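Local coordinates for protein soluble lytic murein transglycosylase (Pseudomonas aeruginosa, PDB 5OHU) that probably cleaves the glycan strands of bacterial cell-wall peptidoglycan as a lytic transglycosylase, turning the polymer over from chain ends and from within, at residues Thr340-Gln352 against Leu364-Leu378. Numbering follows the deposited sequence.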
# COMPACT_ATOMS: atom_id res chain seq x y z
N THR A 340 6.14 13.53 -13.87
CA THR A 340 6.55 12.14 -13.70
C THR A 340 7.28 11.61 -14.93
O THR A 340 7.04 12.02 -16.07
CB THR A 340 5.35 11.26 -13.43
OG1 THR A 340 4.55 11.21 -14.63
CG2 THR A 340 4.53 11.85 -12.27
N SER A 341 8.17 10.66 -14.68
CA SER A 341 8.85 9.99 -15.78
C SER A 341 7.86 9.28 -16.69
O SER A 341 8.09 9.18 -17.89
CB SER A 341 9.88 9.01 -15.24
OG SER A 341 9.28 8.18 -14.26
N ARG A 342 6.75 8.78 -16.13
CA ARG A 342 5.71 8.12 -16.91
C ARG A 342 5.19 9.03 -18.02
O ARG A 342 5.20 8.66 -19.21
CB ARG A 342 4.57 7.68 -16.00
CG ARG A 342 3.38 7.15 -16.78
CD ARG A 342 2.23 6.79 -15.87
NE ARG A 342 2.61 5.72 -14.96
CZ ARG A 342 2.40 5.77 -13.65
NH1 ARG A 342 1.84 6.86 -13.13
NH2 ARG A 342 2.76 4.76 -12.89
N TRP A 343 4.70 10.21 -17.67
CA TRP A 343 4.07 11.00 -18.72
C TRP A 343 5.06 11.80 -19.54
O TRP A 343 4.74 12.17 -20.67
CB TRP A 343 2.97 11.90 -18.12
CG TRP A 343 1.94 11.02 -17.53
CD1 TRP A 343 1.60 10.88 -16.20
CD2 TRP A 343 1.18 10.04 -18.24
NE1 TRP A 343 0.65 9.90 -16.06
CE2 TRP A 343 0.38 9.37 -17.30
CE3 TRP A 343 1.08 9.68 -19.59
CZ2 TRP A 343 -0.51 8.36 -17.66
CZ3 TRP A 343 0.21 8.68 -19.94
CH2 TRP A 343 -0.57 8.02 -18.98
N ARG A 344 6.27 12.03 -19.02
CA ARG A 344 7.33 12.51 -19.91
C ARG A 344 7.65 11.45 -20.96
O ARG A 344 7.81 11.77 -22.14
CB ARG A 344 8.59 12.87 -19.11
CG ARG A 344 8.48 14.19 -18.34
CD ARG A 344 9.81 14.58 -17.70
NE ARG A 344 9.95 13.90 -16.42
CZ ARG A 344 11.10 13.48 -15.89
NH1 ARG A 344 12.24 13.68 -16.54
NH2 ARG A 344 11.08 12.86 -14.71
N TYR A 345 7.69 10.18 -20.55
CA TYR A 345 7.91 9.14 -21.54
C TYR A 345 6.78 9.10 -22.55
O TYR A 345 7.02 9.05 -23.76
CB TYR A 345 8.08 7.76 -20.88
CG TYR A 345 8.14 6.68 -21.95
CD1 TYR A 345 9.31 6.50 -22.71
CD2 TYR A 345 7.02 5.89 -22.23
CE1 TYR A 345 9.37 5.55 -23.71
CE2 TYR A 345 7.07 4.93 -23.23
CZ TYR A 345 8.26 4.77 -23.96
OH TYR A 345 8.31 3.81 -24.96
N TRP A 346 5.52 9.07 -22.08
CA TRP A 346 4.43 8.88 -23.03
C TRP A 346 4.21 10.11 -23.90
O TRP A 346 3.77 9.96 -25.05
CB TRP A 346 3.17 8.44 -22.30
CG TRP A 346 3.25 6.95 -21.98
CD1 TRP A 346 3.37 6.38 -20.75
CD2 TRP A 346 3.29 5.87 -22.93
NE1 TRP A 346 3.45 5.00 -20.86
CE2 TRP A 346 3.41 4.67 -22.19
CE3 TRP A 346 3.23 5.80 -24.33
CZ2 TRP A 346 3.48 3.41 -22.81
CZ3 TRP A 346 3.29 4.55 -24.95
CH2 TRP A 346 3.41 3.37 -24.20
N GLN A 347 4.57 11.30 -23.44
CA GLN A 347 4.53 12.45 -24.34
C GLN A 347 5.47 12.26 -25.53
O GLN A 347 5.07 12.44 -26.69
CB GLN A 347 4.86 13.74 -23.59
CG GLN A 347 4.98 14.91 -24.56
CD GLN A 347 5.03 16.25 -23.83
OE1 GLN A 347 6.04 16.92 -23.84
NE2 GLN A 347 3.92 16.63 -23.20
N ALA A 348 6.73 11.90 -25.25
CA ALA A 348 7.68 11.63 -26.32
C ALA A 348 7.21 10.47 -27.20
O ALA A 348 7.27 10.56 -28.43
CB ALA A 348 9.06 11.33 -25.73
N ARG A 349 6.71 9.39 -26.59
CA ARG A 349 6.41 8.18 -27.35
C ARG A 349 5.13 8.33 -28.18
O ARG A 349 5.08 7.87 -29.33
CB ARG A 349 6.32 6.96 -26.41
CG ARG A 349 5.85 5.65 -27.10
CD ARG A 349 7.00 5.13 -27.98
NE ARG A 349 6.63 3.93 -28.74
CZ ARG A 349 7.20 3.52 -29.87
NH1 ARG A 349 8.18 4.21 -30.43
NH2 ARG A 349 6.78 2.42 -30.46
N SER A 350 4.11 8.99 -27.63
CA SER A 350 2.92 9.22 -28.45
C SER A 350 3.22 10.17 -29.60
O SER A 350 2.68 9.99 -30.70
CB SER A 350 1.75 9.74 -27.59
OG SER A 350 2.05 11.00 -27.00
N LEU A 351 4.08 11.17 -29.39
CA LEU A 351 4.49 12.03 -30.49
C LEU A 351 5.21 11.23 -31.58
O LEU A 351 4.90 11.36 -32.77
CB LEU A 351 5.39 13.17 -29.97
CG LEU A 351 5.81 14.23 -31.02
CD1 LEU A 351 4.59 14.83 -31.76
CD2 LEU A 351 6.67 15.37 -30.42
N GLN A 352 6.14 10.37 -31.18
CA GLN A 352 6.86 9.55 -32.15
C GLN A 352 5.91 8.63 -32.92
O GLN A 352 6.07 8.43 -34.13
CB GLN A 352 7.94 8.74 -31.41
CG GLN A 352 8.62 7.70 -32.25
CD GLN A 352 9.69 6.93 -31.48
OE1 GLN A 352 9.52 6.62 -30.30
NE2 GLN A 352 10.78 6.61 -32.15
N LEU A 364 12.92 15.08 -26.42
CA LEU A 364 12.04 14.70 -25.31
C LEU A 364 12.58 13.48 -24.58
O LEU A 364 12.66 13.47 -23.34
CB LEU A 364 10.62 14.46 -25.84
CG LEU A 364 9.94 15.71 -26.46
CD1 LEU A 364 8.61 15.35 -27.09
CD2 LEU A 364 9.76 16.85 -25.43
N TYR A 365 13.00 12.45 -25.32
CA TYR A 365 13.57 11.26 -24.69
C TYR A 365 14.84 11.59 -23.92
O TYR A 365 15.10 10.99 -22.87
CB TYR A 365 13.87 10.20 -25.74
CG TYR A 365 12.69 9.42 -26.28
CD1 TYR A 365 11.72 8.87 -25.43
CD2 TYR A 365 12.52 9.27 -27.66
CE1 TYR A 365 10.64 8.16 -25.95
CE2 TYR A 365 11.45 8.56 -28.19
CZ TYR A 365 10.52 8.02 -27.33
OH TYR A 365 9.47 7.33 -27.89
N GLN A 366 15.63 12.54 -24.42
CA GLN A 366 16.92 12.82 -23.80
C GLN A 366 16.76 13.41 -22.40
O GLN A 366 17.57 13.13 -21.51
CB GLN A 366 17.74 13.75 -24.70
CG GLN A 366 18.31 13.03 -25.89
CD GLN A 366 18.93 13.97 -26.90
OE1 GLN A 366 18.53 15.13 -27.02
NE2 GLN A 366 19.92 13.47 -27.63
N LYS A 367 15.72 14.21 -22.18
CA LYS A 367 15.40 14.65 -20.83
C LYS A 367 15.19 13.49 -19.88
O LYS A 367 15.34 13.66 -18.66
CB LYS A 367 14.13 15.51 -20.83
CG LYS A 367 14.10 16.61 -21.87
CD LYS A 367 12.67 16.96 -22.25
CE LYS A 367 11.88 17.53 -21.07
NZ LYS A 367 10.76 18.39 -21.55
N LEU A 368 14.82 12.33 -20.39
CA LEU A 368 14.37 11.21 -19.59
C LEU A 368 15.46 10.17 -19.37
O LEU A 368 15.65 9.70 -18.24
CB LEU A 368 13.15 10.57 -20.25
CG LEU A 368 12.24 9.88 -19.26
CD1 LEU A 368 12.08 10.78 -18.06
CD2 LEU A 368 10.91 9.65 -19.92
N ALA A 369 16.18 9.79 -20.42
CA ALA A 369 17.47 9.15 -20.21
C ALA A 369 18.25 9.98 -19.20
O ALA A 369 18.32 11.21 -19.31
CB ALA A 369 18.21 9.01 -21.54
N GLY A 370 18.78 9.32 -18.18
CA GLY A 370 19.22 9.97 -16.97
C GLY A 370 18.35 9.69 -15.76
O GLY A 370 18.81 9.86 -14.62
N GLU A 371 17.10 9.26 -15.97
CA GLU A 371 16.25 8.79 -14.89
C GLU A 371 16.50 7.31 -14.66
O GLU A 371 16.67 6.55 -15.62
CB GLU A 371 14.77 9.04 -15.21
CG GLU A 371 13.82 8.79 -14.05
CD GLU A 371 13.45 10.05 -13.31
OE1 GLU A 371 13.55 11.14 -13.91
OE2 GLU A 371 13.06 9.95 -12.13
N ARG A 372 16.52 6.89 -13.40
CA ARG A 372 16.98 5.56 -13.05
C ARG A 372 15.84 4.55 -12.89
O ARG A 372 16.04 3.50 -12.27
CB ARG A 372 17.83 5.60 -11.78
CG ARG A 372 18.90 6.67 -11.81
CD ARG A 372 20.15 6.23 -11.09
NE ARG A 372 20.67 4.98 -11.63
CZ ARG A 372 21.81 4.42 -11.26
NH1 ARG A 372 22.57 5.00 -10.34
NH2 ARG A 372 22.20 3.28 -11.81
N ASP A 373 14.66 4.83 -13.43
CA ASP A 373 13.53 3.93 -13.24
C ASP A 373 13.10 3.32 -14.58
O ASP A 373 13.78 3.48 -15.60
CB ASP A 373 12.38 4.65 -12.53
CG ASP A 373 11.68 5.67 -13.42
OD1 ASP A 373 12.23 6.08 -14.46
OD2 ASP A 373 10.57 6.08 -13.05
N PHE A 374 11.96 2.63 -14.56
CA PHE A 374 11.47 1.91 -15.73
C PHE A 374 11.35 2.81 -16.95
O PHE A 374 11.77 2.45 -18.05
CB PHE A 374 10.14 1.23 -15.40
CG PHE A 374 9.44 0.61 -16.59
CD1 PHE A 374 9.85 -0.64 -17.07
CD2 PHE A 374 8.40 1.28 -17.25
CE1 PHE A 374 9.23 -1.24 -18.16
CE2 PHE A 374 7.77 0.68 -18.34
CZ PHE A 374 8.19 -0.58 -18.80
N TYR A 375 10.76 4.01 -16.78
CA TYR A 375 10.55 4.88 -17.93
C TYR A 375 11.86 5.51 -18.43
O TYR A 375 11.94 5.88 -19.61
CB TYR A 375 9.53 5.97 -17.58
CG TYR A 375 8.15 5.41 -17.28
CD1 TYR A 375 7.32 4.95 -18.31
CD2 TYR A 375 7.68 5.29 -15.96
CE1 TYR A 375 6.07 4.40 -18.05
CE2 TYR A 375 6.42 4.75 -15.70
CZ TYR A 375 5.62 4.32 -16.74
OH TYR A 375 4.38 3.79 -16.47
N GLY A 376 12.87 5.66 -17.57
CA GLY A 376 14.18 6.05 -18.07
C GLY A 376 14.80 4.98 -18.96
O GLY A 376 15.40 5.29 -19.99
N PHE A 377 14.67 3.71 -18.57
CA PHE A 377 15.11 2.62 -19.43
C PHE A 377 14.39 2.65 -20.77
O PHE A 377 15.02 2.52 -21.83
CB PHE A 377 14.88 1.27 -18.73
CG PHE A 377 15.83 1.01 -17.59
CD1 PHE A 377 17.20 0.89 -17.82
CD2 PHE A 377 15.36 0.88 -16.30
CE1 PHE A 377 18.09 0.63 -16.75
CE2 PHE A 377 16.21 0.64 -15.25
CZ PHE A 377 17.57 0.51 -15.46
N LEU A 378 13.06 2.83 -20.75
CA LEU A 378 12.30 2.90 -22.00
C LEU A 378 12.79 4.04 -22.88
O LEU A 378 12.97 3.86 -24.09
CB LEU A 378 10.81 3.07 -21.72
CG LEU A 378 9.99 1.91 -21.16
CD1 LEU A 378 8.55 2.12 -21.58
CD2 LEU A 378 10.49 0.53 -21.63
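Tyr345 projects from helix 341-352 as a knob into the hole formed by Tyr365, Leu368, Tyr375 and Leu378. Its CG lies anti to the backbone N (chi1 173°), directing the ring toward 364-378, where Leu378 CD1 lies over one face, 3.9 Å from the ring centroid. Leu368 CD2 packs beside Tyr345 CB at 3.5 Å. Tyr375 returns the fit: Arg342 CA rests over the centre of its ring, a CH-pi contact only 7° off the normal, while the Arg342 chain bends at chi3 and NE donates to Tyr375 OH at 3.0 Å, the hydroxyl near the guanidinium plane. At the far end the methyl of Ala348, small enough for close approach, lies over the face of Tyr365, and its CB meets Leu364 CB at a tight 3.5 Å. Tyr365 OH donates a hydrogen bond to Gln352 OE1, 2.5 Å away at the ring edge and in its plane. Tyrosine suits all three places, its ring packing while its hydroxyl finds a polar partner.

Helix 341-352 runs roughly antiparallel to helix 364-368 (155°) and nearly parallel to helix 374-378, successive helices packing as in the superhelix from which the Slt70-like family builds its ring-shaped body. A type II turn from Leu368 to Glu371 begins the reversal; Gly370 takes its positive phi without a CB to crowd the preceding carbonyl O.

Near that turn, Asp373 uses both oxygens: the syn lone pair of OD2 accepts from Ser341 OG at 2.7 Å, while OD1 caps helix 374-378 through Gly376 N. Arg344 NH2 forms a salt bridge to Glu371 OE1, reached from above the carboxylate plane.

Farther out, Glu600 accepts from Trp346 NE1 and hydrogen-bonds Tyr375 OH, Asp596 hydrogen-bonds Tyr345 OH, and Glu311 holds Arg342 NH1 in a salt bridge.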